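Local structure of putative adenosine kinase (Schistosoma mansoni, 3VAS) at residues A324-D329 with K334-S339; E229-S234 with R276-I281; K198-S203 with K208-N213. The protein probably catalyses the ATP-dependent 5'-phosphorylation of adenosine to AMP, as a ribokinase-like adenosine kinase of the pfkB family. One frame throughout, in Å; residues are numbered along the deposited sequence.

How the contacts relate
Along the chain the order is contact 3, then contact 2, then contact 1, each closing before the next opens. Contacts 2 and 3 are neighbours, their centres about 9 Å apart: Met230 and Ser234 of segment 229-234 pack on Phe210 and Phe212 of strand 209-213, and strands 209-213, 236-240 and 279-284 run side by side and parallel. Contact 1 lies about 17 Å from contact 2 and 18 Å from contact 3, centre to centre. Phe326 and Met336 reach Leu279 and Ile281 of strand 279-284, while Ile327 touches Cys211. Helices thus pack on both faces of these strands, as in the alpha/beta core of ribokinase-like kinases; adenosine is bound in this enzyme.

Contact 1 of 3, residues A324-D329 with K334-S339; sequences AGFIAD and KPMITS
Phe326 points the end of its ring at the start of the next helix, where Met336 and Ser339 receive it. The sulfur SD of Met336 lies 3.9 Å from CZ of Phe326, close to the plane of the ring and at its edge, a Met-aromatic contact with SD 5.0 Å from the ring centroid. Met336 leaves its backbone heading away from helix 318-330, but the bend at its second torsion (chi2 72°) brings the sulfur back to the ring. Ser339 closes in with its CB, 3.6 Å from CE1 of Phe326. Its hydroxyl is turned back within its own helix: OG donates to the carbonyl O of Pro335 at 3.1 Å, from above the carbonyl plane, and that same oxygen also accepts the backbone N-H of Ser339. Strand 279-284 packs on the ring and the sulfur as well, so this part of the contact is tight and mainly apolar.

The other part is looser and partly exposed. Lys334 N donates to Asp329 O at 3.3 Å, a long bond with an N-H...O angle of 155°, and the Lys334 chain passes obliquely across the Asp329 side chain. Bends at chi2 and chi4 bring its ammonium NZ to 4.1 Å from OD2 of Asp329, beyond salt-bridge distance though probably still a favourable attraction. The firmer partner of this carboxylate is Arg332 in the connecting loop, which forms a salt bridge with OD1.

Pro335 occupies the N-cap position of helix 336-351, and the backbone bond from Lys334 N to Asp329 O closes the short loop before it. Two consecutive helices joined by a short loop and laid on the central strands are characteristic of the C-terminal part of the ribokinase-like fold.

Contact 2 of 3, residues E229-S234 with R276-I281; sequences EMISYS and RKRLVI
Arg278 lays one face of its guanidinium against CG2 of Ile231, which sits 3.7 Å above the plane, displaced from the middle of the group, the two side chains lying nearly perpendicular. The setting is the alpha/beta core of the ribokinase-like fold, where the chain leaves helix 224-231 and turns toward strand 236-240 beside the parallel strand 279-284. A type I beta turn from Ile231 to Ser234 makes that change of direction. Arg278 reaches it with CG anti to its backbone N (chi1 175°) and a single bend at chi3.

Although NH1 of Arg278 is 3.1 Å from Ile231 O, the angle is poor and no hydrogen bond forms; the charge probably still favours the carbonyl. The polar end is held by other groups: NE donates to Ile265 O, and Phe270 makes a cation-pi contact. Ser234 O meets the guanidinium edge-on, and is just 3.0 Å from CD of Arg278.

Within the turn, two serine hydroxyls bond back to helix carbonyls. Ser232 OG donates to Glu229 O at 2.6 Å. Ser234 OG donates to Met230 O at 2.7 Å, and Tyr233 N reaches that same oxygen from the opposite face of the carbonyl plane.

Contact 3 of 3, residues K198-S203 with K208-N213; sequences KIAKHS and KLFCFN
The ammonium NZ of Lys208 is gripped by several acceptors: across the contact it donates to NE2 of His202 at 2.9 Å, and it also bonds to the carbonyls of Glu177 and Ala179 and to the hydroxyl of Tyr182. NZ lies nearly in the imidazole plane, 13° out of it, at the ring edge. The Lys208 chain is fully extended beyond CG, which carries the charge from just before the strand to the ring. The three oxygens and the imidazole nitrogen would be expected to stabilise the positive charge.

Nearby, Lys208 N donates to Ser203 O at 2.9 Å in an almost straight bond, with an N-H...O angle of 178°. Ser203 OG packs 3.5 Å from CB of Phe210. The Phe210 ring takes Ala200 over one face in a CH-pi contact, with the methyl CB 4.2 Å from the centroid, while CG2 of Ile199 comes to the ring edge.

Segment 198-203 of helix 189-205 runs at 141° to strand 209-213, nearer antiparallel than parallel, as expected of the second half of the beta-alpha-beta crossover from strand 181-185. Trp173 of helix 170-178 meets His202 edge-to-face, and Met230 of helix 224-231 packs on Ala200.

Contact 1 of 3, residues A324-D329 with K334-S339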
ATOM      1  N   ALA A 324       7.817   0.962   2.226  1.00 15.87           N
ATOM      2  CA  ALA A 324       8.662  -0.063   2.842  1.00 23.12           C
ATOM      3  C   ALA A 324      10.062   0.466   3.147  1.00 22.82           C
ATOM      4  O   ALA A 324      10.564   0.321   4.266  1.00 17.48           O
ATOM      5  CB  ALA A 324       8.754  -1.289   1.944  1.00 16.54           C
ATOM      6  N   GLY A 325      10.684   1.075   2.140  1.00 19.39           N
ATOM      7  CA  GLY A 325      12.027   1.607   2.274  1.00 17.68           C
ATOM      8  C   GLY A 325      12.112   2.653   3.370  1.00 18.56           C
ATOM      9  O   GLY A 325      13.064   2.663   4.152  1.00 18.98           O
ATOM     10  N   PHE A 326      11.111   3.526   3.445  1.00 17.65           N
ATOM     11  CA  PHE A 326      11.096   4.546   4.489  1.00 18.76           C
ATOM     12  C   PHE A 326      10.967   3.931   5.875  1.00 19.06           C
ATOM     13  O   PHE A 326      11.768   4.214   6.760  1.00 20.63           O
ATOM     14  CB  PHE A 326       9.964   5.564   4.291  1.00 16.97           C
ATOM     15  CG  PHE A 326       9.971   6.665   5.322  1.00 18.41           C
ATOM     16  CD1 PHE A 326      10.737   7.808   5.127  1.00 18.08           C
ATOM     17  CD2 PHE A 326       9.247   6.541   6.499  1.00 18.16           C
ATOM     18  CE1 PHE A 326      10.769   8.814   6.084  1.00 25.69           C
ATOM     19  CE2 PHE A 326       9.269   7.540   7.458  1.00 23.16           C
ATOM     20  CZ  PHE A 326      10.034   8.682   7.250  1.00 25.81           C
ATOM     21  N   ILE A 327       9.940   3.108   6.058  1.00 19.53           N
ATOM     22  CA  ILE A 327       9.622   2.551   7.368  1.00 19.71           C
ATOM     23  C   ILE A 327      10.735   1.668   7.927  1.00 21.51           C
ATOM     24  O   ILE A 327      11.095   1.793   9.098  1.00 22.02           O
ATOM     25  CB  ILE A 327       8.292   1.778   7.329  1.00 18.47           C
ATOM     26  CG1 ILE A 327       7.138   2.744   7.029  1.00 18.07           C
ATOM     27  CG2 ILE A 327       8.048   1.044   8.644  1.00 19.80           C
ATOM     28  CD1 ILE A 327       5.840   2.047   6.691  1.00 17.83           C
ATOM     29  N   ALA A 328      11.285   0.795   7.084  1.00 21.50           N
ATOM     30  CA  ALA A 328      12.338  -0.130   7.499  1.00 23.30           C
ATOM     31  C   ALA A 328      13.513   0.604   8.125  1.00 26.85           C
ATOM     32  O   ALA A 328      14.112   0.124   9.088  1.00 27.63           O
ATOM     33  CB  ALA A 328      12.814  -0.978   6.318  1.00 20.16           C
ATOM     34  N   ASP A 329      13.838   1.770   7.573  1.00 29.47           N
ATOM     35  CA  ASP A 329      14.947   2.571   8.086  1.00 31.50           C
ATOM     36  C   ASP A 329      14.516   3.420   9.273  1.00 29.05           C
ATOM     37  O   ASP A 329      15.220   3.491  10.278  1.00 28.62           O
ATOM     38  CB  ASP A 329      15.550   3.448   6.985  1.00 31.05           C
ATOM     39  CG  ASP A 329      16.796   2.830   6.367  1.00 36.88           C
ATOM     40  OD1 ASP A 329      16.866   1.586   6.277  1.00 38.59           O
ATOM     41  OD2 ASP A 329      17.715   3.584   5.981  1.00 40.99           O
ATOM     42  N   LYS A 334      17.033   5.581  12.015  1.00 31.23           N
ATOM     43  CA  LYS A 334      17.677   6.453  11.036  1.00 31.89           C
ATOM     44  C   LYS A 334      16.891   7.759  10.929  1.00 31.36           C
ATOM     45  O   LYS A 334      15.667   7.742  10.932  1.00 35.17           O
ATOM     46  CB  LYS A 334      17.751   5.767   9.671  1.00 33.58           C
ATOM     47  CG  LYS A 334      18.354   4.370   9.698  1.00 39.37           C
ATOM     48  CD  LYS A 334      19.790   4.379  10.184  1.00 48.29           C
ATOM     49  CE  LYS A 334      20.320   2.959  10.313  1.00 55.01           C
ATOM     50  NZ  LYS A 334      19.996   2.163   9.096  1.00 56.62           N
ATOM     51  N   PRO A 335      17.593   8.899  10.852  1.00 32.40           N
ATOM     52  CA  PRO A 335      16.916  10.200  10.742  1.00 28.84           C
ATOM     53  C   PRO A 335      16.080  10.347   9.472  1.00 28.75           C
ATOM     54  O   PRO A 335      16.200   9.541   8.547  1.00 26.73           O
ATOM     55  CB  PRO A 335      18.071  11.212  10.743  1.00 28.76           C
ATOM     56  CG  PRO A 335      19.310  10.411  10.494  1.00 37.24           C
ATOM     57  CD  PRO A 335      19.047   9.042  11.031  1.00 34.87           C
ATOM     58  N   MET A 336      15.247  11.385   9.451  1.00 31.13           N
ATOM     59  CA  MET A 336      14.287  11.635   8.377  1.00 30.10           C
ATOM     60  C   MET A 336      14.881  11.590   6.969  1.00 28.30           C
ATOM     61  O   MET A 336      14.358  10.899   6.094  1.00 29.09           O
ATOM     62  CB  MET A 336      13.610  12.993   8.595  1.00 28.72           C
ATOM     63  CG  MET A 336      12.623  13.377   7.508  1.00 25.06           C
ATOM     64  SD  MET A 336      11.126  12.386   7.596  1.00 34.00           S
ATOM     65  CE  MET A 336      10.312  12.844   6.069  1.00 32.97           C
ATOM     66  N   ILE A 337      15.962  12.334   6.753  1.00 26.67           N
ATOM     67  CA  ILE A 337      16.556  12.447   5.421  1.00 28.02           C
ATOM     68  C   ILE A 337      17.148  11.118   4.950  1.00 28.48           C
ATOM     69  O   ILE A 337      16.949  10.706   3.804  1.00 24.74           O
ATOM     70  CB  ILE A 337      17.633  13.550   5.372  1.00 29.64           C
ATOM     71  CG1 ILE A 337      17.019  14.909   5.723  1.00 30.92           C
ATOM     72  CG2 ILE A 337      18.281  13.608   3.992  1.00 29.54           C
ATOM     73  CD1 ILE A 337      16.016  15.410   4.704  1.00 27.73           C
ATOM     74  N   THR A 338      17.874  10.454   5.846  1.00 27.58           N
ATOM     75  CA  THR A 338      18.431   9.138   5.568  1.00 26.87           C
ATOM     76  C   THR A 338      17.320   8.167   5.169  1.00 25.17           C
ATOM     77  O   THR A 338      17.465   7.395   4.220  1.00 23.99           O
ATOM     78  CB  THR A 338      19.196   8.592   6.795  1.00 27.89           C
ATOM     79  OG1 THR A 338      20.305   9.454   7.088  1.00 27.16           O
ATOM     80  CG2 THR A 338      19.708   7.173   6.543  1.00 25.48           C
ATOM     81  N   SER A 339      16.201   8.228   5.887  1.00 25.02           N
ATOM     82  CA  SER A 339      15.063   7.352   5.617  1.00 23.43           C
ATOM     83  C   SER A 339      14.422   7.639   4.259  1.00 22.55           C
ATOM     84  O   SER A 339      14.003   6.714   3.556  1.00 21.39           O
ATOM     85  CB  SER A 339      14.020   7.464   6.731  1.00 24.12           C
ATOM     86  OG  SER A 339      14.534   6.995   7.967  1.00 27.58           O
TER

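Contact 2 of 3, residues E229-S234 with R276-I281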
ATOM      1  N   GLU A 229     -10.945   9.466   9.343  1.00 26.97           N
ATOM      2  CA  GLU A 229     -10.939   8.791  10.631  1.00 27.82           C
ATOM      3  C   GLU A 229      -9.613   8.059  10.839  1.00 26.66           C
ATOM      4  O   GLU A 229      -9.026   8.126  11.919  1.00 20.43           O
ATOM      5  CB  GLU A 229     -12.120   7.834  10.780  1.00 26.86           C
ATOM      6  CG  GLU A 229     -12.170   7.183  12.153  1.00 33.14           C
ATOM      7  CD  GLU A 229     -13.509   6.534  12.465  1.00 40.39           C
ATOM      8  OE1 GLU A 229     -14.113   5.917  11.563  1.00 41.28           O
ATOM      9  OE2 GLU A 229     -13.956   6.643  13.626  1.00 44.89           O
ATOM     10  N   MET A 230      -9.145   7.371   9.800  1.00 21.68           N
ATOM     11  CA  MET A 230      -7.861   6.677   9.858  1.00 20.42           C
ATOM     12  C   MET A 230      -6.694   7.639  10.111  1.00 21.81           C
ATOM     13  O   MET A 230      -5.824   7.362  10.935  1.00 22.78           O
ATOM     14  CB  MET A 230      -7.622   5.862   8.584  1.00 17.36           C
ATOM     15  CG  MET A 230      -8.558   4.666   8.430  1.00 23.87           C
ATOM     16  SD  MET A 230      -8.542   3.577   9.869  1.00 31.26           S
ATOM     17  CE  MET A 230      -6.864   2.993   9.823  1.00 20.78           C
ATOM     18  N   ILE A 231      -6.685   8.767   9.404  1.00 19.94           N
ATOM     19  CA  ILE A 231      -5.658   9.780   9.612  1.00 22.38           C
ATOM     20  C   ILE A 231      -5.583  10.178  11.087  1.00 28.39           C
ATOM     21  O   ILE A 231      -4.491  10.385  11.626  1.00 29.39           O
ATOM     22  CB  ILE A 231      -5.886  11.021   8.716  1.00 18.34           C
ATOM     23  CG1 ILE A 231      -5.671  10.655   7.243  1.00 17.34           C
ATOM     24  CG2 ILE A 231      -4.953  12.151   9.105  1.00 19.28           C
ATOM     25  CD1 ILE A 231      -5.921  11.799   6.282  1.00 17.42           C
ATOM     26  N   SER A 232      -6.736  10.231  11.754  1.00 25.98           N
ATOM     27  CA  SER A 232      -6.773  10.676  13.150  1.00 25.46           C
ATOM     28  C   SER A 232      -6.115   9.691  14.132  1.00 23.74           C
ATOM     29  O   SER A 232      -5.908  10.024  15.299  1.00 23.88           O
ATOM     30  CB  SER A 232      -8.200  11.062  13.592  1.00 25.07           C
ATOM     31  OG  SER A 232      -9.016   9.928  13.848  1.00 25.72           O
ATOM     32  N   TYR A 233      -5.775   8.494  13.654  1.00 22.39           N
ATOM     33  CA  TYR A 233      -5.020   7.530  14.462  1.00 23.46           C
ATOM     34  C   TYR A 233      -3.623   7.287  13.888  1.00 26.72           C
ATOM     35  O   TYR A 233      -2.832   6.531  14.456  1.00 30.08           O
ATOM     36  CB  TYR A 233      -5.758   6.188  14.558  1.00 23.61           C
ATOM     37  CG  TYR A 233      -7.112   6.250  15.236  1.00 25.15           C
ATOM     38  CD1 TYR A 233      -8.265   6.505  14.503  1.00 23.54           C
ATOM     39  CD2 TYR A 233      -7.236   6.044  16.603  1.00 26.55           C
ATOM     40  CE1 TYR A 233      -9.505   6.561  15.113  1.00 26.53           C
ATOM     41  CE2 TYR A 233      -8.472   6.097  17.225  1.00 29.64           C
ATOM     42  CZ  TYR A 233      -9.605   6.357  16.474  1.00 30.09           C
ATOM     43  OH  TYR A 233     -10.840   6.415  17.081  1.00 31.94           O
ATOM     44  N   SER A 234      -3.323   7.922  12.758  1.00 24.42           N
ATOM     45  CA  SER A 234      -2.077   7.653  12.048  1.00 22.41           C
ATOM     46  C   SER A 234      -0.949   8.570  12.497  1.00 25.04           C
ATOM     47  O   SER A 234      -1.127   9.783  12.588  1.00 25.22           O
ATOM     48  CB  SER A 234      -2.281   7.794  10.541  1.00 22.53           C
ATOM     49  OG  SER A 234      -3.285   6.910  10.081  1.00 23.18           O
ATOM     50  N   ARG A 276       0.249  15.598  19.568  1.00 47.85           N
ATOM     51  CA  ARG A 276       1.115  14.537  19.082  1.00 46.78           C
ATOM     52  C   ARG A 276       1.607  14.891  17.685  1.00 43.66           C
ATOM     53  O   ARG A 276       0.936  15.606  16.943  1.00 42.31           O
ATOM     54  CB  ARG A 276       0.334  13.218  19.058  1.00 48.58           C
ATOM     55  CG  ARG A 276       1.176  11.963  18.938  1.00 48.74           C
ATOM     56  CD  ARG A 276       0.301  10.708  18.877  1.00 48.52           C
ATOM     57  NE  ARG A 276      -0.260  10.319  20.174  1.00 47.70           N
ATOM     58  CZ  ARG A 276      -1.507  10.574  20.566  1.00 45.22           C
ATOM     59  NH1 ARG A 276      -2.335  11.234  19.771  1.00 43.88           N
ATOM     60  NH2 ARG A 276      -1.929  10.171  21.757  1.00 44.97           N
ATOM     61  N   LYS A 277       2.786  14.392  17.330  1.00 43.55           N
ATOM     62  CA  LYS A 277       3.370  14.655  16.020  1.00 43.17           C
ATOM     63  C   LYS A 277       2.912  13.648  14.960  1.00 40.55           C
ATOM     64  O   LYS A 277       3.038  12.435  15.148  1.00 43.14           O
ATOM     65  CB  LYS A 277       4.897  14.648  16.130  1.00 46.54           C
ATOM     66  CG  LYS A 277       5.632  14.512  14.811  1.00 50.31           C
ATOM     67  CD  LYS A 277       7.141  14.624  15.020  1.00 57.95           C
ATOM     68  CE  LYS A 277       7.902  14.343  13.735  1.00 60.90           C
ATOM     69  NZ  LYS A 277       9.351  14.663  13.861  1.00 64.60           N
ATOM     70  N   ARG A 278       2.373  14.149  13.853  1.00 31.70           N
ATOM     71  CA  ARG A 278       2.084  13.295  12.706  1.00 28.69           C
ATOM     72  C   ARG A 278       2.923  13.705  11.508  1.00 27.54           C
ATOM     73  O   ARG A 278       3.006  14.884  11.182  1.00 27.88           O
ATOM     74  CB  ARG A 278       0.602  13.321  12.320  1.00 26.92           C
ATOM     75  CG  ARG A 278       0.321  12.520  11.044  1.00 25.96           C
ATOM     76  CD  ARG A 278      -1.155  12.209  10.858  1.00 28.95           C
ATOM     77  NE  ARG A 278      -1.962  13.407  10.961  1.00 36.07           N
ATOM     78  CZ  ARG A 278      -2.821  13.653  11.940  1.00 34.70           C
ATOM     79  NH1 ARG A 278      -3.013  12.771  12.910  1.00 33.06           N
ATOM     80  NH2 ARG A 278      -3.489  14.791  11.936  1.00 34.23           N
ATOM     81  N   LEU A 279       3.532  12.722  10.856  1.00 21.89           N
ATOM     82  CA  LEU A 279       4.377  12.965   9.695  1.00 22.13           C
ATOM     83  C   LEU A 279       3.616  12.676   8.403  1.00 19.92           C
ATOM     84  O   LEU A 279       2.961  11.643   8.279  1.00 19.17           O
ATOM     85  CB  LEU A 279       5.634  12.092   9.780  1.00 24.30           C
ATOM     86  CG  LEU A 279       6.642  12.227   8.641  1.00 26.90           C
ATOM     87  CD1 LEU A 279       7.202  13.639   8.606  1.00 27.70           C
ATOM     88  CD2 LEU A 279       7.758  11.197   8.776  1.00 26.92           C
ATOM     89  N   VAL A 280       3.696  13.593   7.444  1.00 19.75           N
ATOM     90  CA  VAL A 280       3.026  13.410   6.160  1.00 18.70           C
ATOM     91  C   VAL A 280       4.041  13.476   5.021  1.00 23.30           C
ATOM     92  O   VAL A 280       4.869  14.385   4.966  1.00 19.32           O
ATOM     93  CB  VAL A 280       1.915  14.466   5.950  1.00 27.15           C
ATOM     94  CG1 VAL A 280       1.182  14.227   4.639  1.00 18.02           C
ATOM     95  CG2 VAL A 280       0.937  14.443   7.123  1.00 19.24           C
ATOM     96  N   ILE A 281       3.986  12.496   4.124  1.00 20.72           N
ATOM     97  CA  ILE A 281       4.924  12.421   3.009  1.00 20.33           C
ATOM     98  C   ILE A 281       4.150  12.242   1.712  1.00 23.75           C
ATOM     99  O   ILE A 281       3.438  11.257   1.538  1.00 26.87           O
ATOM    100  CB  ILE A 281       5.906  11.240   3.171  1.00 18.40           C
ATOM    101  CG1 ILE A 281       6.655  11.345   4.502  1.00 18.65           C
ATOM    102  CG2 ILE A 281       6.869  11.160   1.985  1.00 17.98           C
ATOM    103  CD1 ILE A 281       7.575  10.169   4.798  1.00 18.97           C
TER

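Contact 3 of 3, residues K198-S203 with K208-N213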
ATOM      1  N   LYS A 198     -10.148  -1.037  14.541  1.00 30.46           N
ATOM      2  CA  LYS A 198      -9.831  -1.638  15.828  1.00 31.59           C
ATOM      3  C   LYS A 198      -8.324  -1.616  16.083  1.00 30.65           C
ATOM      4  O   LYS A 198      -7.883  -1.254  17.171  1.00 30.15           O
ATOM      5  CB  LYS A 198     -10.350  -3.075  15.910  1.00 33.99           C
ATOM      6  CG  LYS A 198     -10.517  -3.560  17.343  1.00 39.16           C
ATOM      7  CD  LYS A 198     -10.329  -5.064  17.480  1.00 44.01           C
ATOM      8  CE  LYS A 198     -10.305  -5.463  18.959  1.00 49.31           C
ATOM      9  NZ  LYS A 198      -9.796  -6.844  19.184  1.00 50.71           N
ATOM     10  N   ILE A 199      -7.540  -1.997  15.079  1.00 23.40           N
ATOM     11  CA  ILE A 199      -6.086  -1.997  15.217  1.00 25.18           C
ATOM     12  C   ILE A 199      -5.549  -0.577  15.404  1.00 24.62           C
ATOM     13  O   ILE A 199      -4.653  -0.351  16.211  1.00 25.54           O
ATOM     14  CB  ILE A 199      -5.395  -2.678  14.017  1.00 25.06           C
ATOM     15  CG1 ILE A 199      -5.698  -4.177  14.023  1.00 28.65           C
ATOM     16  CG2 ILE A 199      -3.887  -2.452  14.060  1.00 23.24           C
ATOM     17  CD1 ILE A 199      -5.148  -4.921  12.824  1.00 28.43           C
ATOM     18  N   ALA A 200      -6.118   0.377  14.671  1.00 23.88           N
ATOM     19  CA  ALA A 200      -5.715   1.775  14.786  1.00 26.43           C
ATOM     20  C   ALA A 200      -5.934   2.325  16.199  1.00 29.69           C
ATOM     21  O   ALA A 200      -5.081   3.029  16.738  1.00 29.72           O
ATOM     22  CB  ALA A 200      -6.448   2.630  13.758  1.00 23.50           C
ATOM     23  N   LYS A 201      -7.078   2.000  16.793  1.00 31.81           N
ATOM     24  CA  LYS A 201      -7.365   2.413  18.164  1.00 34.19           C
ATOM     25  C   LYS A 201      -6.404   1.763  19.159  1.00 31.96           C
ATOM     26  O   LYS A 201      -5.966   2.408  20.112  1.00 31.72           O
ATOM     27  CB  LYS A 201      -8.813   2.094  18.542  1.00 34.70           C
ATOM     28  CG  LYS A 201      -9.832   2.906  17.774  1.00 36.20           C
ATOM     29  CD  LYS A 201     -11.246   2.489  18.108  1.00 37.97           C
ATOM     30  CE  LYS A 201     -12.246   3.311  17.316  1.00 39.31           C
ATOM     31  NZ  LYS A 201     -13.625   2.780  17.470  1.00 44.21           N
ATOM     32  N   HIS A 202      -6.088   0.491  18.935  1.00 28.82           N
ATOM     33  CA  HIS A 202      -5.124  -0.211  19.778  1.00 29.52           C
ATOM     34  C   HIS A 202      -3.761   0.478  19.730  1.00 28.71           C
ATOM     35  O   HIS A 202      -3.113   0.659  20.761  1.00 31.28           O
ATOM     36  CB  HIS A 202      -4.991  -1.675  19.354  1.00 28.84           C
ATOM     37  CG  HIS A 202      -3.837  -2.384  19.993  1.00 29.93           C
ATOM     38  ND1 HIS A 202      -3.933  -3.016  21.215  1.00 32.98           N
ATOM     39  CD2 HIS A 202      -2.557  -2.553  19.582  1.00 30.27           C
ATOM     40  CE1 HIS A 202      -2.763  -3.546  21.527  1.00 34.84           C
ATOM     41  NE2 HIS A 202      -1.911  -3.279  20.553  1.00 34.18           N
ATOM     42  N   SER A 203      -3.338   0.865  18.531  1.00 26.35           N
ATOM     43  CA  SER A 203      -2.063   1.556  18.350  1.00 32.34           C
ATOM     44  C   SER A 203      -2.005   2.868  19.131  1.00 32.42           C
ATOM     45  O   SER A 203      -1.077   3.094  19.906  1.00 36.78           O
ATOM     46  CB  SER A 203      -1.788   1.811  16.864  1.00 29.66           C
ATOM     47  OG  SER A 203      -0.584   2.545  16.678  1.00 28.34           O
ATOM     48  N   LYS A 208       1.798   3.352  19.931  1.00 34.61           N
ATOM     49  CA  LYS A 208       2.582   2.656  18.925  1.00 27.37           C
ATOM     50  C   LYS A 208       2.638   3.477  17.644  1.00 25.81           C
ATOM     51  O   LYS A 208       2.118   4.592  17.589  1.00 30.65           O
ATOM     52  CB  LYS A 208       1.993   1.270  18.657  1.00 30.33           C
ATOM     53  CG  LYS A 208       1.996   0.358  19.877  1.00 28.70           C
ATOM     54  CD  LYS A 208       1.392  -1.001  19.560  1.00 36.28           C
ATOM     55  CE  LYS A 208       1.409  -1.918  20.775  1.00 36.08           C
ATOM     56  NZ  LYS A 208       1.030  -3.313  20.425  1.00 33.75           N
ATOM     57  N   LEU A 209       3.269   2.926  16.614  1.00 24.80           N
ATOM     58  CA  LEU A 209       3.426   3.643  15.354  1.00 26.44           C
ATOM     59  C   LEU A 209       2.494   3.101  14.278  1.00 25.15           C
ATOM     60  O   LEU A 209       2.687   1.992  13.781  1.00 23.62           O
ATOM     61  CB  LEU A 209       4.876   3.562  14.869  1.00 25.37           C
ATOM     62  CG  LEU A 209       5.200   4.477  13.689  1.00 27.64           C
ATOM     63  CD1 LEU A 209       5.347   5.930  14.161  1.00 29.75           C
ATOM     64  CD2 LEU A 209       6.448   4.005  12.954  1.00 27.15           C
ATOM     65  N   PHE A 210       1.493   3.892  13.907  1.00 25.94           N
ATOM     66  CA  PHE A 210       0.542   3.475  12.886  1.00 23.30           C
ATOM     67  C   PHE A 210       0.775   4.236  11.587  1.00 22.94           C
ATOM     68  O   PHE A 210       0.675   5.460  11.552  1.00 26.87           O
ATOM     69  CB  PHE A 210      -0.898   3.681  13.368  1.00 25.60           C
ATOM     70  CG  PHE A 210      -1.933   3.058  12.464  1.00 24.41           C
ATOM     71  CD1 PHE A 210      -2.382   1.767  12.694  1.00 24.70           C
ATOM     72  CD2 PHE A 210      -2.446   3.759  11.383  1.00 20.83           C
ATOM     73  CE1 PHE A 210      -3.328   1.186  11.867  1.00 27.33           C
ATOM     74  CE2 PHE A 210      -3.393   3.187  10.551  1.00 23.49           C
ATOM     75  CZ  PHE A 210      -3.833   1.894  10.792  1.00 24.26           C
ATOM     76  N   CYS A 211       1.066   3.501  10.517  1.00 20.17           N
ATOM     77  CA  CYS A 211       1.357   4.102   9.219  1.00 21.76           C
ATOM     78  C   CYS A 211       0.240   3.823   8.221  1.00 23.42           C
ATOM     79  O   CYS A 211      -0.208   2.685   8.078  1.00 20.97           O
ATOM     80  CB  CYS A 211       2.694   3.582   8.680  1.00 23.76           C
ATOM     81  SG  CYS A 211       4.063   3.717   9.869  1.00 27.45           S
ATOM     82  N   PHE A 212      -0.201   4.869   7.528  1.00 24.58           N
ATOM     83  CA  PHE A 212      -1.387   4.797   6.687  1.00 21.18           C
ATOM     84  C   PHE A 212      -1.092   5.340   5.295  1.00 21.87           C
ATOM     85  O   PHE A 212      -0.417   6.359   5.149  1.00 24.02           O
ATOM     86  CB  PHE A 212      -2.521   5.589   7.348  1.00 21.59           C
ATOM     87  CG  PHE A 212      -3.817   5.573   6.577  1.00 18.69           C
ATOM     88  CD1 PHE A 212      -4.518   4.389   6.393  1.00 19.22           C
ATOM     89  CD2 PHE A 212      -4.345   6.746   6.064  1.00 16.98           C
ATOM     90  CE1 PHE A 212      -5.713   4.374   5.689  1.00 23.38           C
ATOM     91  CE2 PHE A 212      -5.541   6.742   5.356  1.00 22.50           C
ATOM     92  CZ  PHE A 212      -6.227   5.553   5.170  1.00 23.56           C
ATOM     93  N   ASN A 213      -1.587   4.652   4.271  1.00 18.84           N
ATOM     94  CA  ASN A 213      -1.401   5.096   2.892  1.00 19.64           C
ATOM     95  C   ASN A 213      -2.734   5.523   2.267  1.00 22.46           C
ATOM     96  O   ASN A 213      -3.724   4.795   2.359  1.00 22.40           O
ATOM     97  CB  ASN A 213      -0.748   3.984   2.061  1.00 17.43           C
ATOM     98  CG  ASN A 213      -0.015   4.517   0.830  1.00 19.65           C
ATOM     99  OD1 ASN A 213      -0.602   5.194  -0.019  1.00 19.35           O
ATOM    100  ND2 ASN A 213       1.278   4.216   0.736  1.00 18.90           N
TER